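Poly-gamma-glutamate hydrolase (Bacillus phage phiNIT1, PDB 3A9L) is a zinc peptidase that hydrolyses the gamma-glutamyl linkages of bacterial poly-gamma-glutamate. Local coordinates at residues Thr6-Asn9 with Ile10-Glu14; Glu50-Tyr53 with Arg54-Leu58; Thr82-Glu86 with Pro87-Cys91; Phe144-Asp148 with Pro149-Val153; Leu164-Ser167 with Ser168-Arg172. One frame throughout, in Å; residues are numbered along the deposited sequence.

Contact 1. Residues Thr6-Asn9 with Ile10-Glu14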
loop_
_atom_site.group_PDB
_atom_site.type_symbol
_atom_site.label_atom_id
_atom_site.label_comp_id
_atom_site.label_asym_id
_atom_site.label_seq_id
_atom_site.Cartn_x
_atom_site.Cartn_y
_atom_site.Cartn_z
ATOM N N THR A 6 18.923 9.288 -14.160
ATOM C CA THR A 6 18.470 8.943 -15.513
ATOM C C THR A 6 17.175 9.698 -15.824
ATOM O O THR A 6 17.117 10.465 -16.807
ATOM C CB THR A 6 18.306 7.398 -15.682
ATOM O OG1 THR A 6 19.596 6.788 -15.580
ATOM C CG2 THR A 6 17.694 7.026 -17.033
ATOM N N TYR A 7 16.157 9.521 -14.981
ATOM C CA TYR A 7 14.863 10.174 -15.194
ATOM C C TYR A 7 14.751 11.484 -14.412
ATOM O O TYR A 7 15.134 11.527 -13.264
ATOM C CB TYR A 7 13.699 9.228 -14.878
ATOM C CG TYR A 7 13.809 7.873 -15.556
ATOM C CD1 TYR A 7 13.495 7.709 -16.919
ATOM C CD2 TYR A 7 14.238 6.755 -14.840
ATOM C CE1 TYR A 7 13.613 6.461 -17.546
ATOM C CE2 TYR A 7 14.330 5.476 -15.460
ATOM C CZ TYR A 7 14.020 5.347 -16.815
ATOM O OH TYR A 7 14.143 4.101 -17.440
ATOM N N PRO A 8 14.279 12.563 -15.071
ATOM C CA PRO A 8 14.151 13.897 -14.484
ATOM C C PRO A 8 13.034 13.973 -13.484
ATOM O O PRO A 8 12.976 14.899 -12.667
ATOM C CB PRO A 8 13.825 14.782 -15.681
ATOM C CG PRO A 8 13.393 13.890 -16.737
ATOM C CD PRO A 8 14.150 12.625 -16.536
ATOM N N ASN A 9 12.160 12.992 -13.555
ATOM C CA ASN A 9 11.046 12.885 -12.636
ATOM C C ASN A 9 10.412 11.509 -12.806
ATOM O O ASN A 9 10.811 10.721 -13.679
ATOM C CB ASN A 9 10.032 13.946 -12.999
ATOM C CG ASN A 9 9.649 13.880 -14.450
ATOM O OD1 ASN A 9 9.052 12.907 -14.905
ATOM N ND2 ASN A 9 9.989 14.924 -15.190
ATOM N N ILE A 10 9.349 11.261 -12.058
ATOM C CA ILE A 10 8.775 9.917 -11.992
ATOM C C ILE A 10 7.883 9.554 -13.175
ATOM O O ILE A 10 7.771 8.354 -13.510
ATOM C CB ILE A 10 8.075 9.683 -10.627
ATOM C CG1 ILE A 10 9.127 9.644 -9.513
ATOM C CG2 ILE A 10 7.202 8.410 -10.636
ATOM C CD1 ILE A 10 9.955 8.336 -9.390
ATOM N N GLU A 11 7.257 10.561 -13.801
ATOM C CA GLU A 11 6.545 10.351 -15.070
ATOM C C GLU A 11 7.493 9.739 -16.110
ATOM O O GLU A 11 7.237 8.642 -16.640
ATOM C CB GLU A 11 5.979 11.679 -15.609
ATOM C CG GLU A 11 4.734 12.192 -14.902
ATOM C CD GLU A 11 5.006 12.851 -13.554
ATOM O OE1 GLU A 11 6.189 13.138 -13.214
ATOM O OE2 GLU A 11 4.004 13.114 -12.853
ATOM N N ALA A 12 8.600 10.436 -16.383
ATOM C CA ALA A 12 9.619 9.933 -17.299
ATOM C C ALA A 12 10.054 8.510 -16.946
ATOM O O ALA A 12 10.194 7.648 -17.821
ATOM C CB ALA A 12 10.826 10.871 -17.307
ATOM N N LEU A 13 10.271 8.270 -15.651
ATOM C CA LEU A 13 10.589 6.945 -15.149
ATOM C C LEU A 13 9.472 5.950 -15.426
ATOM O O LEU A 13 9.711 4.885 -15.982
ATOM C CB LEU A 13 10.881 6.992 -13.635
ATOM C CG LEU A 13 11.392 5.688 -13.001
ATOM C CD1 LEU A 13 12.155 5.955 -11.748
ATOM C CD2 LEU A 13 10.297 4.727 -12.682
ATOM N N GLU A 14 8.251 6.297 -15.035
ATOM C CA GLU A 14 7.127 5.391 -15.192
ATOM C C GLU A 14 6.837 5.088 -16.671
ATOM O O GLU A 14 6.491 3.939 -17.050
ATOM C CB GLU A 14 5.911 5.977 -14.471
ATOM C CG GLU A 14 6.076 5.806 -12.959
ATOM C CD GLU A 14 4.761 5.882 -12.157
ATOM O OE1 GLU A 14 3.676 5.876 -12.767
ATOM O OE2 GLU A 14 4.834 5.911 -10.902
#

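Contact 2. Residues Glu50-Tyr53 with Arg54-Leu58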
loop_
_atom_site.group_PDB
_atom_site.type_symbol
_atom_site.label_atom_id
_atom_site.label_comp_id
_atom_site.label_asym_id
_atom_site.label_seq_id
_atom_site.Cartn_x
_atom_site.Cartn_y
_atom_site.Cartn_z
ATOM N N GLU A 50 13.290 -2.194 4.874
ATOM C CA GLU A 50 13.209 -3.052 6.083
ATOM C C GLU A 50 13.162 -2.183 7.326
ATOM O O GLU A 50 12.462 -2.492 8.292
ATOM C CB GLU A 50 14.396 -4.025 6.148
ATOM C CG GLU A 50 14.401 -5.103 5.009
ATOM C CD GLU A 50 14.865 -4.624 3.633
ATOM O OE1 GLU A 50 15.671 -3.680 3.523
ATOM O OE2 GLU A 50 14.414 -5.226 2.617
ATOM N N LEU A 51 13.921 -1.092 7.298
ATOM C CA LEU A 51 13.881 -0.168 8.417
ATOM C C LEU A 51 12.534 0.506 8.483
ATOM O O LEU A 51 12.030 0.712 9.557
ATOM C CB LEU A 51 15.028 0.851 8.364
ATOM C CG LEU A 51 14.977 1.982 9.399
ATOM C CD1 LEU A 51 15.118 1.437 10.850
ATOM C CD2 LEU A 51 15.991 3.051 9.093
ATOM N N ILE A 52 11.951 0.861 7.340
ATOM C CA ILE A 52 10.635 1.512 7.374
ATOM C C ILE A 52 9.566 0.545 7.902
ATOM O O ILE A 52 8.683 0.946 8.669
ATOM C CB ILE A 52 10.257 2.105 6.031
ATOM C CG1 ILE A 52 10.956 3.465 5.879
ATOM C CG2 ILE A 52 8.734 2.230 5.897
ATOM C CD1 ILE A 52 11.146 3.897 4.478
ATOM N N TYR A 53 9.660 -0.715 7.493
ATOM C CA TYR A 53 8.718 -1.753 7.961
ATOM C C TYR A 53 8.689 -1.847 9.475
ATOM O O TYR A 53 7.613 -1.869 10.081
ATOM C CB TYR A 53 9.102 -3.106 7.394
ATOM C CG TYR A 53 8.511 -3.388 6.042
ATOM C CD1 TYR A 53 8.469 -2.409 5.054
ATOM C CD2 TYR A 53 8.008 -4.631 5.751
ATOM C CE1 TYR A 53 7.925 -2.673 3.823
ATOM C CE2 TYR A 53 7.468 -4.911 4.522
ATOM C CZ TYR A 53 7.424 -3.928 3.564
ATOM O OH TYR A 53 6.874 -4.225 2.348
ATOM N N ARG A 54 9.879 -1.914 10.066
ATOM C CA ARG A 54 10.073 -2.030 11.500
ATOM C C ARG A 54 9.609 -0.751 12.228
ATOM O O ARG A 54 8.961 -0.826 13.286
ATOM C CB ARG A 54 11.565 -2.324 11.791
ATOM C CG ARG A 54 11.936 -2.673 13.266
ATOM C CD ARG A 54 11.256 -3.987 13.708
ATOM N NE ARG A 54 11.453 -4.229 15.128
ATOM C CZ ARG A 54 10.632 -4.954 15.880
ATOM N NH1 ARG A 54 9.549 -5.511 15.338
ATOM N NH2 ARG A 54 10.893 -5.122 17.171
ATOM N N VAL A 55 9.955 0.423 11.683
ATOM C CA VAL A 55 9.491 1.674 12.294
ATOM C C VAL A 55 7.960 1.795 12.287
ATOM O O VAL A 55 7.337 2.317 13.233
ATOM C CB VAL A 55 10.134 2.946 11.646
ATOM C CG1 VAL A 55 9.519 4.212 12.238
ATOM C CG2 VAL A 55 11.623 2.972 11.930
ATOM N N VAL A 56 7.363 1.342 11.202
ATOM C CA VAL A 56 5.915 1.356 11.069
ATOM C C VAL A 56 5.275 0.320 12.000
ATOM O O VAL A 56 4.228 0.592 12.624
ATOM C CB VAL A 56 5.522 1.156 9.585
ATOM C CG1 VAL A 56 4.033 0.754 9.425
ATOM C CG2 VAL A 56 5.807 2.439 8.830
ATOM N N GLU A 57 5.891 -0.861 12.078
ATOM C CA GLU A 57 5.403 -1.935 12.960
ATOM C C GLU A 57 5.506 -1.480 14.425
ATOM O O GLU A 57 4.600 -1.731 15.219
ATOM C CB GLU A 57 6.167 -3.231 12.716
ATOM C CG GLU A 57 5.751 -3.981 11.461
ATOM C CD GLU A 57 6.927 -4.713 10.813
ATOM O OE1 GLU A 57 7.868 -5.088 11.564
ATOM O OE2 GLU A 57 6.930 -4.868 9.557
ATOM N N LEU A 58 6.571 -0.746 14.746
ATOM C CA LEU A 58 6.715 -0.123 16.091
ATOM C C LEU A 58 5.815 1.064 16.428
ATOM O O LEU A 58 5.525 1.301 17.600
ATOM C CB LEU A 58 8.158 0.314 16.330
ATOM C CG LEU A 58 9.240 -0.743 16.443
ATOM C CD1 LEU A 58 10.558 -0.033 16.636
ATOM C CD2 LEU A 58 8.943 -1.706 17.550
#

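Contact 3. Residues Thr82-Glu86 with Pro87-Cys91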
loop_
_atom_site.group_PDB
_atom_site.type_symbol
_atom_site.label_atom_id
_atom_site.label_comp_id
_atom_site.label_asym_id
_atom_site.label_seq_id
_atom_site.Cartn_x
_atom_site.Cartn_y
_atom_site.Cartn_z
ATOM N N THR A 82 14.246 16.191 -4.211
ATOM C CA THR A 82 13.730 17.476 -4.676
ATOM C C THR A 82 12.911 17.377 -5.993
ATOM O O THR A 82 12.259 18.340 -6.360
ATOM C CB THR A 82 14.858 18.472 -4.936
ATOM O OG1 THR A 82 15.726 17.911 -5.921
ATOM C CG2 THR A 82 15.636 18.800 -3.648
ATOM N N HIS A 83 12.988 16.246 -6.699
ATOM C CA HIS A 83 12.374 16.070 -8.041
ATOM C C HIS A 83 11.323 14.966 -8.010
ATOM O O HIS A 83 10.663 14.656 -9.017
ATOM C CB HIS A 83 13.441 15.722 -9.088
ATOM C CG HIS A 83 14.406 16.832 -9.347
ATOM N ND1 HIS A 83 15.332 16.790 -10.362
ATOM C CD2 HIS A 83 14.565 18.033 -8.744
ATOM C CE1 HIS A 83 16.026 17.912 -10.369
ATOM N NE2 HIS A 83 15.577 18.686 -9.398
ATOM N N PHE A 84 11.165 14.397 -6.827
ATOM C CA PHE A 84 10.403 13.171 -6.700
ATOM C C PHE A 84 8.971 13.562 -6.561
ATOM O O PHE A 84 8.565 14.253 -5.617
ATOM C CB PHE A 84 10.879 12.313 -5.533
ATOM C CG PHE A 84 10.155 10.986 -5.427
ATOM C CD1 PHE A 84 8.967 10.891 -4.720
ATOM C CD2 PHE A 84 10.667 9.852 -6.032
ATOM C CE1 PHE A 84 8.307 9.695 -4.610
ATOM C CE2 PHE A 84 10.007 8.645 -5.933
ATOM C CZ PHE A 84 8.847 8.562 -5.210
ATOM N N ASP A 85 8.214 13.111 -7.539
ATOM C CA ASP A 85 6.870 13.617 -7.727
ATOM C C ASP A 85 5.838 12.502 -7.954
ATOM O O ASP A 85 4.777 12.756 -8.481
ATOM C CB ASP A 85 6.860 14.664 -8.870
ATOM C CG ASP A 85 6.993 14.048 -10.263
ATOM O OD1 ASP A 85 7.597 12.986 -10.396
ATOM O OD2 ASP A 85 6.509 14.664 -11.239
ATOM N N GLU A 86 6.136 11.281 -7.521
ATOM C CA GLU A 86 5.181 10.194 -7.709
ATOM C C GLU A 86 3.834 10.664 -7.127
ATOM O O GLU A 86 3.762 11.077 -5.956
ATOM C CB GLU A 86 5.710 8.920 -7.061
ATOM C CG GLU A 86 5.006 7.636 -7.459
ATOM C CD GLU A 86 3.703 7.502 -6.741
ATOM O OE1 GLU A 86 3.724 7.572 -5.495
ATOM O OE2 GLU A 86 2.657 7.436 -7.429
ATOM N N PRO A 87 2.763 10.638 -7.938
ATOM C CA PRO A 87 1.553 11.285 -7.450
ATOM C C PRO A 87 0.958 10.697 -6.159
ATOM O O PRO A 87 0.380 11.432 -5.357
ATOM C CB PRO A 87 0.577 11.138 -8.635
ATOM C CG PRO A 87 1.123 10.068 -9.450
ATOM C CD PRO A 87 2.614 10.279 -9.352
ATOM N N MET A 88 1.120 9.397 -5.939
ATOM C CA MET A 88 0.530 8.825 -4.743
ATOM C C MET A 88 1.274 9.288 -3.493
ATOM O O MET A 88 0.631 9.609 -2.494
ATOM C CB MET A 88 0.407 7.319 -4.853
ATOM C CG MET A 88 -0.618 6.899 -5.858
ATOM S SD MET A 88 -0.989 5.171 -5.615
ATOM C CE MET A 88 0.604 4.467 -6.069
ATOM N N ALA A 89 2.612 9.339 -3.584
ATOM C CA ALA A 89 3.501 9.921 -2.587
ATOM C C ALA A 89 3.087 11.349 -2.180
ATOM O O ALA A 89 2.868 11.620 -1.009
ATOM C CB ALA A 89 4.950 9.922 -3.111
ATOM N N VAL A 90 2.958 12.226 -3.172
ATOM C CA VAL A 90 2.552 13.613 -2.992
ATOM C C VAL A 90 1.169 13.725 -2.356
ATOM O O VAL A 90 0.927 14.622 -1.547
ATOM C CB VAL A 90 2.517 14.348 -4.350
ATOM C CG1 VAL A 90 2.138 15.802 -4.190
ATOM C CG2 VAL A 90 3.861 14.211 -5.077
ATOM N N CYS A 91 0.261 12.837 -2.740
ATOM C CA CYS A 91 -1.044 12.812 -2.110
ATOM C C CYS A 91 -0.855 12.394 -0.634
ATOM O O CYS A 91 -1.329 13.058 0.270
ATOM C CB CYS A 91 -1.995 11.905 -2.892
ATOM S SG CYS A 91 -3.705 12.003 -2.392
#

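Contact 4. Residues Phe144-Asp148 with Pro149-Val153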
loop_
_atom_site.group_PDB
_atom_site.type_symbol
_atom_site.label_atom_id
_atom_site.label_comp_id
_atom_site.label_asym_id
_atom_site.label_seq_id
_atom_site.Cartn_x
_atom_site.Cartn_y
_atom_site.Cartn_z
ATOM N N PHE A 144 22.938 17.100 2.214
ATOM C CA PHE A 144 21.765 16.415 2.794
ATOM C C PHE A 144 21.041 17.205 3.883
ATOM O O PHE A 144 20.398 16.621 4.759
ATOM C CB PHE A 144 22.170 15.056 3.359
ATOM C CG PHE A 144 22.805 14.137 2.350
ATOM C CD1 PHE A 144 22.315 14.052 1.050
ATOM C CD2 PHE A 144 23.878 13.351 2.705
ATOM C CE1 PHE A 144 22.914 13.188 0.115
ATOM C CE2 PHE A 144 24.491 12.494 1.779
ATOM C CZ PHE A 144 23.998 12.402 0.491
ATOM N N THR A 145 21.159 18.524 3.850
ATOM C CA THR A 145 20.547 19.340 4.904
ATOM C C THR A 145 19.039 19.438 4.716
ATOM O O THR A 145 18.302 19.667 5.680
ATOM C CB THR A 145 21.118 20.781 4.999
ATOM O OG1 THR A 145 20.737 21.521 3.844
ATOM C CG2 THR A 145 22.629 20.790 5.146
ATOM N N ALA A 146 18.594 19.285 3.467
ATOM C CA ALA A 146 17.154 19.358 3.128
ATOM C C ALA A 146 16.356 20.471 3.818
ATOM O O ALA A 146 15.420 20.201 4.570
ATOM C CB ALA A 146 16.501 17.993 3.389
ATOM N N THR A 147 16.722 21.733 3.605
ATOM C CA THR A 147 15.960 22.824 4.205
ATOM C C THR A 147 15.195 23.615 3.147
ATOM O O THR A 147 14.737 24.698 3.408
ATOM C CB THR A 147 16.836 23.796 5.040
ATOM O OG1 THR A 147 17.812 24.424 4.185
ATOM C CG2 THR A 147 17.501 23.046 6.223
ATOM N N ASP A 148 15.080 23.041 1.955
ATOM C CA ASP A 148 14.386 23.650 0.816
ATOM C C ASP A 148 12.975 23.159 0.807
ATOM O O ASP A 148 12.696 22.182 1.475
ATOM C CB ASP A 148 15.078 23.223 -0.479
ATOM C CG ASP A 148 15.106 21.738 -0.636
ATOM O OD1 ASP A 148 16.010 21.052 -0.074
ATOM O OD2 ASP A 148 14.213 21.245 -1.329
ATOM N N PRO A 149 12.071 23.801 0.016
ATOM C CA PRO A 149 10.648 23.415 0.037
ATOM C C PRO A 149 10.233 22.366 -1.000
ATOM O O PRO A 149 9.072 21.914 -0.999
ATOM C CB PRO A 149 9.945 24.731 -0.286
ATOM C CG PRO A 149 10.851 25.326 -1.349
ATOM C CD PRO A 149 12.258 25.058 -0.736
ATOM N N ASP A 150 11.159 22.006 -1.872
ATOM C CA ASP A 150 10.974 20.937 -2.860
ATOM C C ASP A 150 11.163 19.536 -2.299
ATOM O O ASP A 150 10.419 18.636 -2.664
ATOM C CB ASP A 150 11.960 21.084 -3.990
ATOM C CG ASP A 150 11.763 22.367 -4.779
ATOM O OD1 ASP A 150 10.626 22.887 -4.828
ATOM O OD2 ASP A 150 12.764 22.828 -5.382
ATOM N N ASN A 151 12.186 19.332 -1.474
ATOM C CA ASN A 151 12.443 17.991 -0.950
ATOM C C ASN A 151 11.144 17.287 -0.503
ATOM O O ASN A 151 10.482 17.725 0.444
ATOM C CB ASN A 151 13.471 18.029 0.187
ATOM C CG ASN A 151 13.961 16.626 0.583
ATOM O OD1 ASN A 151 13.158 15.740 0.912
ATOM N ND2 ASN A 151 15.282 16.422 0.559
ATOM N N ILE A 152 10.777 16.206 -1.177
ATOM C CA ILE A 152 9.528 15.493 -0.814
ATOM C C ILE A 152 9.162 15.465 0.698
ATOM O O ILE A 152 7.998 15.697 1.049
ATOM C CB ILE A 152 9.436 14.069 -1.425
ATOM C CG1 ILE A 152 8.078 13.413 -1.102
ATOM C CG2 ILE A 152 10.589 13.169 -0.955
ATOM C CD1 ILE A 152 6.855 14.111 -1.721
ATOM N N VAL A 153 10.133 15.210 1.576
ATOM C CA VAL A 153 9.883 15.167 3.028
ATOM C C VAL A 153 9.276 16.448 3.636
ATOM O O VAL A 153 8.473 16.357 4.565
ATOM C CB VAL A 153 11.124 14.694 3.870
ATOM C CG1 VAL A 153 11.959 15.867 4.260
ATOM C CG2 VAL A 153 10.651 13.974 5.137
HETATM O O HOH W 1 16.749 18.584 -0.156
#

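Contact 5. Residues Leu164-Ser167 with Ser168-Arg172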
loop_
_atom_site.group_PDB
_atom_site.type_symbol
_atom_site.label_atom_id
_atom_site.label_comp_id
_atom_site.label_asym_id
_atom_site.label_seq_id
_atom_site.Cartn_x
_atom_site.Cartn_y
_atom_site.Cartn_z
ATOM N N LEU A 164 16.541 11.311 6.973
ATOM C CA LEU A 164 17.707 10.554 7.425
ATOM C C LEU A 164 18.495 10.017 6.246
ATOM O O LEU A 164 17.953 9.381 5.378
ATOM C CB LEU A 164 17.340 9.382 8.359
ATOM C CG LEU A 164 16.772 9.669 9.762
ATOM C CD1 LEU A 164 15.374 10.251 9.692
ATOM C CD2 LEU A 164 16.752 8.380 10.600
ATOM N N GLU A 165 19.791 10.266 6.222
ATOM C CA GLU A 165 20.604 9.734 5.130
ATOM C C GLU A 165 21.599 8.782 5.772
ATOM O O GLU A 165 22.495 9.223 6.505
ATOM C CB GLU A 165 21.273 10.887 4.368
ATOM C CG GLU A 165 20.330 11.665 3.375
ATOM C CD GLU A 165 20.428 11.205 1.925
ATOM O OE1 GLU A 165 21.191 10.289 1.631
ATOM O OE2 GLU A 165 19.715 11.744 1.066
ATOM N N ILE A 166 21.407 7.473 5.525
ATOM C CA ILE A 166 22.128 6.441 6.227
ATOM C C ILE A 166 23.217 5.831 5.339
ATOM O O ILE A 166 22.950 5.389 4.223
ATOM C CB ILE A 166 21.140 5.342 6.724
ATOM C CG1 ILE A 166 19.827 5.994 7.211
ATOM C CG2 ILE A 166 21.760 4.523 7.836
ATOM C CD1 ILE A 166 18.847 4.968 7.717
ATOM N N SER A 167 24.438 5.811 5.851
ATOM C CA SER A 167 25.606 5.376 5.073
ATOM C C SER A 167 25.504 3.887 4.749
ATOM O O SER A 167 24.863 3.130 5.482
ATOM C CB SER A 167 26.898 5.636 5.844
ATOM O OG SER A 167 27.012 4.714 6.916
ATOM N N SER A 168 26.147 3.492 3.655
ATOM C CA SER A 168 26.082 2.128 3.170
ATOM C C SER A 168 26.678 1.163 4.187
ATOM O O SER A 168 26.200 0.030 4.303
ATOM C CB SER A 168 26.772 1.978 1.803
ATOM O OG SER A 168 28.096 2.483 1.825
ATOM N N ALA A 169 27.712 1.606 4.906
ATOM C CA ALA A 169 28.311 0.817 5.989
ATOM C C ALA A 169 27.286 0.554 7.077
ATOM O O ALA A 169 27.217 -0.559 7.647
ATOM C CB ALA A 169 29.480 1.533 6.579
ATOM N N GLN A 170 26.489 1.578 7.382
ATOM C CA GLN A 170 25.581 1.479 8.516
ATOM C C GLN A 170 24.438 0.512 8.219
ATOM O O GLN A 170 24.053 -0.316 9.081
ATOM C CB GLN A 170 25.037 2.853 8.929
ATOM C CG GLN A 170 23.897 2.755 9.989
ATOM C CD GLN A 170 24.347 2.186 11.323
ATOM O OE1 GLN A 170 24.841 2.908 12.183
ATOM N NE2 GLN A 170 24.149 0.895 11.516
ATOM N N ARG A 171 23.877 0.664 7.019
ATOM C CA ARG A 171 22.845 -0.215 6.488
ATOM C C ARG A 171 23.333 -1.663 6.308
ATOM O O ARG A 171 22.560 -2.593 6.540
ATOM C CB ARG A 171 22.291 0.346 5.183
ATOM C CG ARG A 171 21.728 1.758 5.310
ATOM C CD ARG A 171 21.220 2.316 3.973
ATOM N NE ARG A 171 22.278 2.852 3.138
ATOM C CZ ARG A 171 22.553 2.427 1.902
ATOM N NH1 ARG A 171 21.826 1.460 1.311
ATOM N NH2 ARG A 171 23.539 2.990 1.235
ATOM N N ARG A 172 24.602 -1.866 5.940
ATOM C CA ARG A 172 25.159 -3.210 5.942
ATOM C C ARG A 172 25.192 -3.794 7.358
ATOM O O ARG A 172 24.985 -4.988 7.510
ATOM C CB ARG A 172 26.541 -3.320 5.254
ATOM C CG ARG A 172 26.476 -3.561 3.751
ATOM C CD ARG A 172 27.847 -3.797 3.147
ATOM N NE ARG A 172 28.141 -2.979 1.962
ATOM C CZ ARG A 172 27.789 -3.240 0.700
ATOM N NH1 ARG A 172 27.064 -4.312 0.369
ATOM N NH2 ARG A 172 28.159 -2.399 -0.252
#

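Contact 1. Residues Thr6-Asn9 with Ile10-Glu14
Asn9 stands at the N-cap of helix 10-16, and its side-chain oxygen caps the first turn: Ala12 N donates to Asn9 OD1 over 2.9 Å, almost straight at 172°. The amide can reach because its CG is wedged between the backbone N and the carbonyl carbon (chi1 53°), which turns OD1 back over the helix start. Leu13 N adds the first helical bond, to Asn9 O at 3.2 Å. The second kind of contact is made by Tyr7, whose ring has one face turned to Leu13. Leu13 CA sits over that face, a CH-pi contact 3.5 Å from the ring centroid, while Leu13 CG packs against Tyr7 CD2 at 3.6 Å; the two side chains meet nearly at right angles. Pro8 completes the apolar part, its CD 3.8 Å from Ala12 CB. The neutral amide of Asn9 thus satisfies Ala12 N, while Ile10 N is taken by the carboxylate of Asp85, so the helix start draws on two side chains for its N-H groups.

Contact 2. Residues Glu50-Tyr53 with Arg54-Leu58
Leu51 and Val55, one helical turn apart, touch through methyl groups, with Leu51 CD1 4.0 Å from Val55 CG2. The next pair repeats the pattern a residue later: Ile52 CG2 lies 4.1 Å from Val56 CG2, and in both pairs the side chains run obliquely to each other. Val56 CG2 also rests on the backbone, 3.2 Å from Ile52 O, because it stands anti to its own carbonyl carbon and beside the backbone N. On another side of the helix the carboxylate of Glu57 folds back to Tyr53, its OE2 3.5 Å from Tyr53 CB, with the ring and carboxylate planes steeply inclined at 78°. Glu57 OE2 and Tyr53 O are both acceptors, so their closeness is no bond.

Behind these side chains stand the i to i+4 backbone bonds of the alpha helix, exemplified by Val55 N to Leu51 O at 3.0 Å and Glu57 N to Tyr53 O at 2.8 Å. The polar end of Tyr53 is engaged farther out, its OH hydrogen-bonded to Glu26.

Helix 48-59 is the connecting helix of the beta-alpha-beta unit with strands 34-42 and 62-68. Ile52 packs on Ser38, Leu63 and Leu65, Val55 and Val56 lean on Tyr36 of strand 34-42, and Leu51 and Arg54 meet Ala196 of helix 190-209.

Contact 3. Residues Thr82-Glu86 with Pro87-Cys91
A glutamate N-cap opens helix 87-94, where the loop after strand 62-68 turns into the helix, and Glu86 carries it with both carboxylate oxygens. Met88 N donates to Glu86 OE2 over 2.9 Å and Ala89 N to Glu86 OE1 over 2.8 Å. Each N-H arrives from above the carboxylate plane, OE2 being met 41° out of it. The Glu86 side chain sets out with CG anti to the backbone N (chi1 -166°) and then bends at chi2, which folds the carboxylate over the first turn. Val90 N continues with a nearly straight bond of 3.1 Å to Glu86 O. Beside this polar cap Phe84 turns the edge of its ring to the helix, its CE1 3.7 Å from Ala89 CB. The buried carboxylate has a further partner, since Glu86 OE1 is also hydrogen-bonded to Tyr64 OH. Phe84 and Ala89 both pack on Tyr64 of strand 62-68, Ile10 of helix 10-16 touches Phe84 and Glu86, and Pro87 and Met88 reach Cys91 and Met92 of the second subunit.

Contact 4. Residues Phe144-Asp148 with Pro149-Val153
An Asx turn at Asn151, braced by the carboxylate of Asp148, shapes the loop between strands 138-139 and 162-167 close to the zinc site: the side chain of Asn151 is about 5 Å from that of the zinc ligand His103. In the turn Asn151 OD1 takes Val153 N at 3.1 Å, in the carbonyl plane and on a lone pair.

Asp148 folds its carboxylate over the residues that follow it. Asn151 N donates to Asp148 OD2 over 2.8 Å, meeting the oxygen on its syn side and 26° out of the carboxylate plane. A second backbone N-H, that of Asp150, reaches the same oxygen at 3.2 Å, but the bond is weak, bent to 121°. Asp148 can turn inward this way because its CG sits between the backbone N and the carbonyl carbon (chi1 58°).

The other carboxylate oxygen works through solvent. A water donates to Asp148 OD1 over 2.6 Å and accepts from Asn151 ND2 over 2.7 Å, bridging the two side chains, and ND2 also bonds to Gln163 of strand 162-167. Ala146 CB packs beside the amide, 3.5 Å from Asn151 ND2.

Both ends of the Asn151 amide are therefore occupied, which fixes its rotation. The carboxylate of Asp150 lies near that of Asp148, and this proximity may be eased by the N-H groups that Asp148 OD2 accepts.

Contact 5. Residues Leu164-Ser167 with Ser168-Arg172
Arg171 turns back to the strand from which its helix grows, donating from NE to Ile166 O over 2.8 Å. The donor stands 44° above the carbonyl plane of Ile166, so this bond does not use a lone-pair direction, while the oxygen lies at the edge of the guanidinium group. Arg171 N makes the straighter bond, 3.1 Å and 173° to Ser167 O. Ser167 is the N-cap of helix 168-173: its OG accepts from Gln170 N at 3.2 Å, and the same N-H makes a weak bond to Ser167 O. Ser167 OG is also hydrogen-bonded to Asn110 O and Asn112 N, and Arg171 NH1 to Val46 O, so each side chain has more than one polar partner. The side chain of Arg171 comes within about 4 Å of that of the zinc ligand Glu45.

Around this polar core Ile166 provides the packing. Its CG2 branch, anti to the backbone N, touches Gln170 CG at 3.5 Å and Arg171 CG at 3.7 Å, crossing both chains at a slant.

The strand and helix segments run 78° apart, and the chain makes its turn at Ser167. Strand 162-167 lies between strands 98-105 and 113-116, with backbone bonds from Ile166 to His103 and Tyr105, while Leu164 and Ile166 pack against Tyr195 of helix 190-209.

Contacts 1, 3 and 5 are three solutions to one problem, the start of a helix, capped by asparagine, glutamate and serine respectively; in contact 4 an aspartate likewise accepts backbone N-H groups, but within a loop, and contact 2 is the plain interior of a helix, joined by backbone bonds and methyl packing. Contact 5 is buried, whereas the others are only partly so. Contacts 1 and 3 adjoin, with Ile10 N hydrogen-bonded to Asp85 OD1, and Thr82 of contact 3 packs on contact 4. Contact 5 touches contact 2 through Ile166 and Leu51, and contact 4 through Glu165 and Phe144. Contacts 1 and 2 lie on opposite sides of the chain's centre.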